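Long-range contacts in envelope glycoprotein E (Human herpesvirus 1, PDB 2GIY), which pairs with gI to form a heterodimer that binds the Fc part of host IgG and is required for cell-to-cell spread of the virus in epithelial cells: residues A[65-70]-A[173-178]; A[52-57]-A[145-150]. All coordinates share one frame; numbering follows the deposited sequence.

Contact 1 (A[65-70]-A[173-178]); sequences IYESCL and AVVEQP
With CG set opposite the backbone N (chi1 179°) and the rest of the chain stretched out, Glu67 extends its carboxylate to the end of strand 173-176, where OE1 lies beside the CB of Gln177, 3.6 Å away. Gln177 has its CG wedged between its own backbone N and carbonyl carbon and then bends, so the two side chains cross at a slant, with carboxylate and amide planes 75° apart. Nearer the backbone, CB of Glu67 meets CG1 of Val175 at 4.2 Å. The polar end of Glu67 is held elsewhere: OE2 accepts a bond from Trp159, and OE1 forms a salt bridge with Arg14 of the second subunit, which places this contact at the interface between the two copies.

The backbones run parallel. Ile65 N donates to Val174 O over 2.9 Å in a nearly straight bond (172°), and Glu176 N returns a bond of 2.8 Å to Ile65 O, so Ile65 is gripped by the residues on both sides of Val175, its bridge partner. This alternation identifies a parallel pairing, the outer strand 173-176 joined to the middle strand 63-66 of a small three-stranded sheet in the C-terminal, Ig V-type domain of the ectodomain. Ile65 and Val175 face the larger sheet, where both side chains touch His161, whereas Tyr66 and Glu176 emerge on the other side.

Past Tyr66, the centre of an inverse gamma turn, the chain swings away into a short, weakly bonded helical turn. Glu176 O follows this departure: it takes a weak bond of 3.3 Å from Glu67 N and a water bond of 2.8 Å, and the same water accepts from Ser68 N. A disulfide to Cys78 ties down Cys69, whose SG lies in plane at the edge of the Tyr66 ring.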
ATOM      1  N   ILE A  65       6.018   2.246  15.314  1.00 13.31           N
ATOM      2  CA  ILE A  65       6.719   2.611  14.091  1.00 13.36           C
ATOM      3  C   ILE A  65       6.369   4.054  13.734  1.00 14.09           C
ATOM      4  O   ILE A  65       5.202   4.373  13.513  1.00 14.57           O
ATOM      5  CB  ILE A  65       6.306   1.670  12.913  1.00 13.53           C
ATOM      6  CG1 ILE A  65       6.686   0.222  13.244  1.00 14.99           C
ATOM      7  CG2 ILE A  65       6.989   2.111  11.621  1.00 14.59           C
ATOM      8  CD1 ILE A  65       6.087  -0.815  12.301  1.00 12.26           C
ATOM      9  N   TYR A  66       7.375   4.925  13.708  1.00 13.44           N
ATOM     10  CA  TYR A  66       7.164   6.326  13.365  1.00 14.41           C
ATOM     11  C   TYR A  66       7.238   6.434  11.836  1.00 14.22           C
ATOM     12  O   TYR A  66       8.307   6.658  11.275  1.00 13.83           O
ATOM     13  CB  TYR A  66       8.256   7.202  13.996  1.00 14.38           C
ATOM     14  CG  TYR A  66       8.194   7.364  15.513  1.00 14.23           C
ATOM     15  CD1 TYR A  66       7.276   6.652  16.290  1.00 14.02           C
ATOM     16  CD2 TYR A  66       9.071   8.231  16.164  1.00 14.05           C
ATOM     17  CE1 TYR A  66       7.239   6.806  17.692  1.00 15.33           C
ATOM     18  CE2 TYR A  66       9.042   8.391  17.551  1.00 13.61           C
ATOM     19  CZ  TYR A  66       8.131   7.681  18.306  1.00 15.26           C
ATOM     20  OH  TYR A  66       8.125   7.852  19.675  1.00 18.42           O
ATOM     21  N   GLU A  67       6.098   6.290  11.165  1.00 16.19           N
ATOM     22  CA  GLU A  67       6.075   6.330   9.704  1.00 16.09           C
ATOM     23  C   GLU A  67       6.756   7.530   9.045  1.00 15.90           C
ATOM     24  O   GLU A  67       7.551   7.355   8.121  1.00 14.97           O
ATOM     25  CB  GLU A  67       4.635   6.216   9.194  1.00 18.47           C
ATOM     26  CG  GLU A  67       4.524   6.285   7.673  1.00 21.04           C
ATOM     27  CD  GLU A  67       3.136   5.939   7.176  1.00 25.76           C
ATOM     28  OE1 GLU A  67       2.156   6.400   7.792  1.00 28.00           O
ATOM     29  OE2 GLU A  67       3.026   5.212   6.165  1.00 27.98           O
ATOM     30  N   SER A  68       6.451   8.740   9.504  1.00 15.24           N
ATOM     31  CA  SER A  68       7.050   9.936   8.917  1.00 16.40           C
ATOM     32  C   SER A  68       8.566   9.916   9.045  1.00 14.95           C
ATOM     33  O   SER A  68       9.276  10.418   8.174  1.00 15.25           O
ATOM     34  CB  SER A  68       6.501  11.198   9.585  1.00 19.01           C
ATOM     35  OG  SER A  68       6.855  11.242  10.956  1.00 23.72           O
ATOM     36  N   CYS A  69       9.054   9.335  10.137  1.00 14.89           N
ATOM     37  CA  CYS A  69      10.487   9.246  10.385  1.00 13.62           C
ATOM     38  C   CYS A  69      11.239   8.381   9.377  1.00 13.83           C
ATOM     39  O   CYS A  69      12.419   8.609   9.116  1.00 14.55           O
ATOM     40  CB  CYS A  69      10.738   8.704  11.788  1.00 14.79           C
ATOM     41  SG  CYS A  69      10.609   9.966  13.089  1.00 17.51           S
ATOM     42  N   LEU A  70      10.563   7.382   8.823  1.00 14.41           N
ATOM     43  CA  LEU A  70      11.206   6.512   7.847  1.00 14.01           C
ATOM     44  C   LEU A  70      11.742   7.332   6.676  1.00 14.94           C
ATOM     45  O   LEU A  70      12.780   7.001   6.102  1.00 13.60           O
ATOM     46  CB  LEU A  70      10.210   5.461   7.336  1.00 14.40           C
ATOM     47  CG  LEU A  70       9.528   4.584   8.394  1.00 13.97           C
ATOM     48  CD1 LEU A  70       8.586   3.600   7.709  1.00 15.46           C
ATOM     49  CD2 LEU A  70      10.579   3.829   9.204  1.00 13.85           C
ATOM     50  N   ALA A 173       2.862  -4.537  16.990  1.00 18.20           N
ATOM     51  CA  ALA A 173       3.500  -3.373  16.386  1.00 18.33           C
ATOM     52  C   ALA A 173       2.402  -2.422  15.922  1.00 19.25           C
ATOM     53  O   ALA A 173       1.463  -2.832  15.241  1.00 19.87           O
ATOM     54  CB  ALA A 173       4.364  -3.794  15.196  1.00 20.72           C
ATOM     55  N   VAL A 174       2.511  -1.156  16.306  1.00 17.56           N
ATOM     56  CA  VAL A 174       1.522  -0.162  15.913  1.00 18.24           C
ATOM     57  C   VAL A 174       2.179   0.931  15.082  1.00 17.51           C
ATOM     58  O   VAL A 174       3.255   1.428  15.422  1.00 16.73           O
ATOM     59  CB  VAL A 174       0.846   0.479  17.144  1.00 19.05           C
ATOM     60  CG1 VAL A 174       0.115  -0.590  17.949  1.00 19.64           C
ATOM     61  CG2 VAL A 174       1.881   1.172  18.004  1.00 22.00           C
ATOM     62  N   VAL A 175       1.530   1.299  13.983  1.00 17.58           N
ATOM     63  CA  VAL A 175       2.064   2.336  13.116  1.00 18.23           C
ATOM     64  C   VAL A 175       1.558   3.699  13.568  1.00 20.14           C
ATOM     65  O   VAL A 175       0.356   3.959  13.545  1.00 22.16           O
ATOM     66  CB  VAL A 175       1.647   2.106  11.637  1.00 17.99           C
ATOM     67  CG1 VAL A 175       2.292   3.155  10.742  1.00 19.45           C
ATOM     68  CG2 VAL A 175       2.047   0.705  11.195  1.00 18.64           C
ATOM     69  N   GLU A 176       2.480   4.556  14.003  1.00 20.92           N
ATOM     70  CA  GLU A 176       2.134   5.904  14.436  1.00 23.76           C
ATOM     71  C   GLU A 176       2.152   6.774  13.187  1.00 23.99           C
ATOM     72  O   GLU A 176       3.205   7.020  12.597  1.00 22.26           O
ATOM     73  CB  GLU A 176       3.150   6.428  15.455  1.00 25.51           C
ATOM     74  CG  GLU A 176       3.111   5.721  16.802  1.00 28.69           C
ATOM     75  CD  GLU A 176       1.741   5.781  17.456  1.00 31.37           C
ATOM     76  OE1 GLU A 176       1.139   6.877  17.483  1.00 31.86           O
ATOM     77  OE2 GLU A 176       1.270   4.735  17.950  1.00 33.47           O
ATOM     78  N   GLN A 177       0.977   7.241  12.789  1.00 26.76           N
ATOM     79  CA  GLN A 177       0.851   8.042  11.584  1.00 28.77           C
ATOM     80  C   GLN A 177       0.257   9.421  11.826  1.00 29.43           C
ATOM     81  O   GLN A 177      -0.449   9.645  12.811  1.00 29.40           O
ATOM     82  CB  GLN A 177      -0.016   7.276  10.582  1.00 31.50           C
ATOM     83  CG  GLN A 177      -1.393   6.922  11.136  1.00 35.44           C
ATOM     84  CD  GLN A 177      -1.865   5.534  10.732  1.00 37.20           C
ATOM     85  OE1 GLN A 177      -1.967   5.216   9.548  1.00 37.87           O
ATOM     86  NE2 GLN A 177      -2.163   4.701  11.724  1.00 39.03           N
ATOM     87  N   PRO A 178       0.554  10.378  10.934  1.00 29.81           N
ATOM     88  CA  PRO A 178      -0.005  11.719  11.116  1.00 29.86           C
ATOM     89  C   PRO A 178      -1.508  11.602  10.885  1.00 28.87           C
ATOM     90  O   PRO A 178      -1.984  10.538  10.483  1.00 27.36           O
ATOM     91  CB  PRO A 178       0.703  12.533  10.036  1.00 30.89           C
ATOM     92  CG  PRO A 178       0.930  11.526   8.953  1.00 31.12           C
ATOM     93  CD  PRO A 178       1.392  10.314   9.724  1.00 29.82           C
TER
HETATM   94  O   HOH W   1       4.427   9.319  11.582  1.00 24.69           O

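Contact 2 (A[52-57]-A[145-150]); sequences LRFDVP and LYLCVV
Three groups of the opposing strand meet at Leu145 O. Phe54 N gives it a hydrogen bond of 2.8 Å, the CA of Arg53 adds a CA-H...O contact at 3.6 Å, and the Phe54 ring presents its edge, with CD2 also 3.6 Å from this oxygen. Leu52 O is treated in a similar way, bonded by Leu147 N at 2.9 Å and approached by the CA of Tyr146 at 3.2 Å. Both patterns follow from an antiparallel register in which Leu52-Leu147 and Phe54-Leu145 are hydrogen-bonded pairs flanking the non-hydrogen-bonded pair Arg53-Tyr146; the strand directions differ by 159°.

On the face of that middle pair, Arg53 runs alongside Tyr146 in the same direction. Its CG, opposite the backbone N (chi1 -178°), makes a CH-pi contact over one face of the phenol, 4.2 Å from the ring centroid and offset toward its rim. The side of the sheet that carries Leu52, Phe54, Leu145 and Leu147 is apolar: Phe54 CE2 meets Leu147 CD1 at 4.1 Å, and Leu52 CD1 reaches Val149 CG2 at 4.2 Å.

Cys148 packs on Trp51 of strand 45-54. Tyr146 OH bonds to His142 O, four residues earlier; this fits the tyrosine corner of immunoglobulin-type domains, in keeping with the V-type fold.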
ATOM      1  N   LEU A  52      15.247  -3.920   7.468  1.00 10.56           N
ATOM      2  CA  LEU A  52      15.695  -3.324   8.719  1.00 10.92           C
ATOM      3  C   LEU A  52      15.180  -4.221   9.839  1.00 11.46           C
ATOM      4  O   LEU A  52      14.081  -4.767   9.741  1.00 12.37           O
ATOM      5  CB  LEU A  52      15.120  -1.912   8.873  1.00  9.93           C
ATOM      6  CG  LEU A  52      15.442  -0.937   7.741  1.00 10.82           C
ATOM      7  CD1 LEU A  52      14.735   0.393   8.001  1.00 12.12           C
ATOM      8  CD2 LEU A  52      16.954  -0.741   7.638  1.00 10.05           C
ATOM      9  N   ARG A  53      15.982  -4.384  10.888  1.00 11.44           N
ATOM     10  CA  ARG A  53      15.626  -5.226  12.028  1.00 11.82           C
ATOM     11  C   ARG A  53      15.659  -4.379  13.304  1.00 10.35           C
ATOM     12  O   ARG A  53      16.616  -3.645  13.548  1.00 11.90           O
ATOM     13  CB  ARG A  53      16.631  -6.384  12.140  1.00 14.42           C
ATOM     14  CG  ARG A  53      16.361  -7.388  13.256  1.00 18.01           C
ATOM     15  CD  ARG A  53      17.483  -8.429  13.343  1.00 18.81           C
ATOM     16  NE  ARG A  53      18.783  -7.788  13.542  1.00 20.81           N
ATOM     17  CZ  ARG A  53      19.938  -8.431  13.701  1.00 24.98           C
ATOM     18  NH1 ARG A  53      19.980  -9.759  13.689  1.00 19.64           N
ATOM     19  NH2 ARG A  53      21.059  -7.737  13.872  1.00 25.20           N
ATOM     20  N   PHE A  54      14.617  -4.484  14.118  1.00  9.87           N
ATOM     21  CA  PHE A  54      14.549  -3.715  15.354  1.00  9.75           C
ATOM     22  C   PHE A  54      14.385  -4.600  16.576  1.00 10.89           C
ATOM     23  O   PHE A  54      13.561  -5.521  16.592  1.00  9.57           O
ATOM     24  CB  PHE A  54      13.386  -2.720  15.292  1.00  9.77           C
ATOM     25  CG  PHE A  54      13.572  -1.633  14.269  1.00 10.18           C
ATOM     26  CD1 PHE A  54      14.245  -0.459  14.595  1.00 13.03           C
ATOM     27  CD2 PHE A  54      13.088  -1.791  12.976  1.00  9.76           C
ATOM     28  CE1 PHE A  54      14.436   0.546  13.642  1.00 11.69           C
ATOM     29  CE2 PHE A  54      13.272  -0.796  12.015  1.00 11.43           C
ATOM     30  CZ  PHE A  54      13.950   0.378  12.350  1.00 10.46           C
ATOM     31  N   ASP A  55      15.187  -4.317  17.593  1.00  8.90           N
ATOM     32  CA  ASP A  55      15.126  -5.051  18.850  1.00 10.78           C
ATOM     33  C   ASP A  55      13.779  -4.760  19.513  1.00 10.65           C
ATOM     34  O   ASP A  55      13.297  -3.620  19.490  1.00 11.67           O
ATOM     35  CB  ASP A  55      16.263  -4.594  19.769  1.00 10.61           C
ATOM     36  CG  ASP A  55      16.164  -5.188  21.164  1.00 12.93           C
ATOM     37  OD1 ASP A  55      16.462  -6.387  21.328  1.00 11.92           O
ATOM     38  OD2 ASP A  55      15.783  -4.448  22.098  1.00 12.33           O
ATOM     39  N   VAL A  56      13.169  -5.794  20.086  1.00 11.11           N
ATOM     40  CA  VAL A  56      11.890  -5.654  20.775  1.00 10.94           C
ATOM     41  C   VAL A  56      12.089  -6.069  22.233  1.00 10.83           C
ATOM     42  O   VAL A  56      12.047  -7.252  22.566  1.00 10.59           O
ATOM     43  CB  VAL A  56      10.792  -6.540  20.125  1.00 10.94           C
ATOM     44  CG1 VAL A  56       9.466  -6.382  20.884  1.00 10.90           C
ATOM     45  CG2 VAL A  56      10.595  -6.134  18.670  1.00 11.60           C
ATOM     46  N   PRO A  57      12.332  -5.091  23.119  1.00 10.87           N
ATOM     47  CA  PRO A  57      12.539  -5.402  24.535  1.00 11.39           C
ATOM     48  C   PRO A  57      11.360  -6.131  25.164  1.00 11.75           C
ATOM     49  O   PRO A  57      10.207  -5.887  24.824  1.00 12.29           O
ATOM     50  CB  PRO A  57      12.760  -4.029  25.163  1.00 11.91           C
ATOM     51  CG  PRO A  57      13.423  -3.258  24.054  1.00 12.41           C
ATOM     52  CD  PRO A  57      12.586  -3.663  22.854  1.00 11.66           C
ATOM     53  N   LEU A 145      11.205  -6.895  15.217  1.00  9.12           N
ATOM     54  CA  LEU A 145      10.354  -6.197  14.270  1.00  9.80           C
ATOM     55  C   LEU A 145      11.163  -5.934  13.011  1.00 10.79           C
ATOM     56  O   LEU A 145      12.195  -5.258  13.054  1.00  9.77           O
ATOM     57  CB  LEU A 145       9.862  -4.877  14.864  1.00 11.22           C
ATOM     58  CG  LEU A 145       9.100  -3.954  13.908  1.00 10.27           C
ATOM     59  CD1 LEU A 145       7.864  -4.666  13.374  1.00 11.30           C
ATOM     60  CD2 LEU A 145       8.709  -2.674  14.636  1.00 10.81           C
ATOM     61  N   TYR A 146      10.693  -6.482  11.896  1.00 11.11           N
ATOM     62  CA  TYR A 146      11.369  -6.313  10.618  1.00 10.29           C
ATOM     63  C   TYR A 146      10.587  -5.391   9.693  1.00 11.16           C
ATOM     64  O   TYR A 146       9.365  -5.477   9.604  1.00 11.51           O
ATOM     65  CB  TYR A 146      11.544  -7.670   9.924  1.00  9.45           C
ATOM     66  CG  TYR A 146      12.481  -8.622  10.632  1.00  8.87           C
ATOM     67  CD1 TYR A 146      12.128  -9.207  11.851  1.00 10.30           C
ATOM     68  CD2 TYR A 146      13.733  -8.922  10.095  1.00  9.23           C
ATOM     69  CE1 TYR A 146      13.002 -10.065  12.518  1.00  9.28           C
ATOM     70  CE2 TYR A 146      14.614  -9.782  10.757  1.00 11.36           C
ATOM     71  CZ  TYR A 146      14.239 -10.348  11.965  1.00 10.14           C
ATOM     72  OH  TYR A 146      15.101 -11.202  12.611  1.00 10.81           O
ATOM     73  N   LEU A 147      11.306  -4.506   9.013  1.00 11.00           N
ATOM     74  CA  LEU A 147      10.699  -3.595   8.056  1.00 10.77           C
ATOM     75  C   LEU A 147      11.374  -3.807   6.706  1.00 11.63           C
ATOM     76  O   LEU A 147      12.597  -3.951   6.623  1.00 10.90           O
ATOM     77  CB  LEU A 147      10.886  -2.130   8.480  1.00 10.54           C
ATOM     78  CG  LEU A 147       9.755  -1.479   9.289  1.00 11.79           C
ATOM     79  CD1 LEU A 147       9.625  -2.155  10.645  1.00 13.59           C
ATOM     80  CD2 LEU A 147      10.039   0.014   9.458  1.00 12.26           C
ATOM     81  N   CYS A 148      10.568  -3.851   5.658  1.00 10.20           N
ATOM     82  CA  CYS A 148      11.085  -3.995   4.310  1.00 11.72           C
ATOM     83  C   CYS A 148      10.763  -2.660   3.658  1.00 11.82           C
ATOM     84  O   CYS A 148       9.598  -2.265   3.591  1.00 11.46           O
ATOM     85  CB  CYS A 148      10.387  -5.137   3.572  1.00 11.31           C
ATOM     86  SG  CYS A 148      11.046  -5.389   1.897  1.00 15.03           S
ATOM     87  N   VAL A 149      11.797  -1.952   3.209  1.00 11.31           N
ATOM     88  CA  VAL A 149      11.616  -0.647   2.593  1.00 11.16           C
ATOM     89  C   VAL A 149      12.146  -0.627   1.164  1.00 11.05           C
ATOM     90  O   VAL A 149      13.263  -1.067   0.901  1.00 12.50           O
ATOM     91  CB  VAL A 149      12.352   0.451   3.396  1.00 11.18           C
ATOM     92  CG1 VAL A 149      12.043   1.821   2.814  1.00 13.14           C
ATOM     93  CG2 VAL A 149      11.948   0.379   4.869  1.00 13.80           C
ATOM     94  N   VAL A 150      11.343  -0.110   0.244  1.00 10.52           N
ATOM     95  CA  VAL A 150      11.778  -0.045  -1.139  1.00  9.60           C
ATOM     96  C   VAL A 150      12.063   1.378  -1.586  1.00 10.99           C
ATOM     97  O   VAL A 150      11.177   2.235  -1.577  1.00 11.42           O
ATOM     98  CB  VAL A 150      10.733  -0.654  -2.091  1.00  9.36           C
ATOM     99  CG1 VAL A 150      11.271  -0.650  -3.523  1.00  8.67           C
ATOM    100  CG2 VAL A 150      10.400  -2.078  -1.654  1.00 12.60           C
TER

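Overall arrangement
The two contacts belong to successive layers of one domain. Contact 2 lies deep, joining neighbouring antiparallel strands inside the six-stranded sheet, and is largely apolar beyond its backbone bonds. Contact 1 is only partly buried: it joins parallel strands of the small sheet, uses a water and a carboxylate, and reaches the second subunit, which does not touch contact 2. Their centres are about 12 Å apart, and the layers meet directly where Ile65 CG1 packs on Leu145 CD2 at 3.8 Å. Leu70 and Ala173 extend this interface onto Leu147 and Leu145. In sequence the segments alternate, and strand 63-66 is the next strand after 45-54 in the chain.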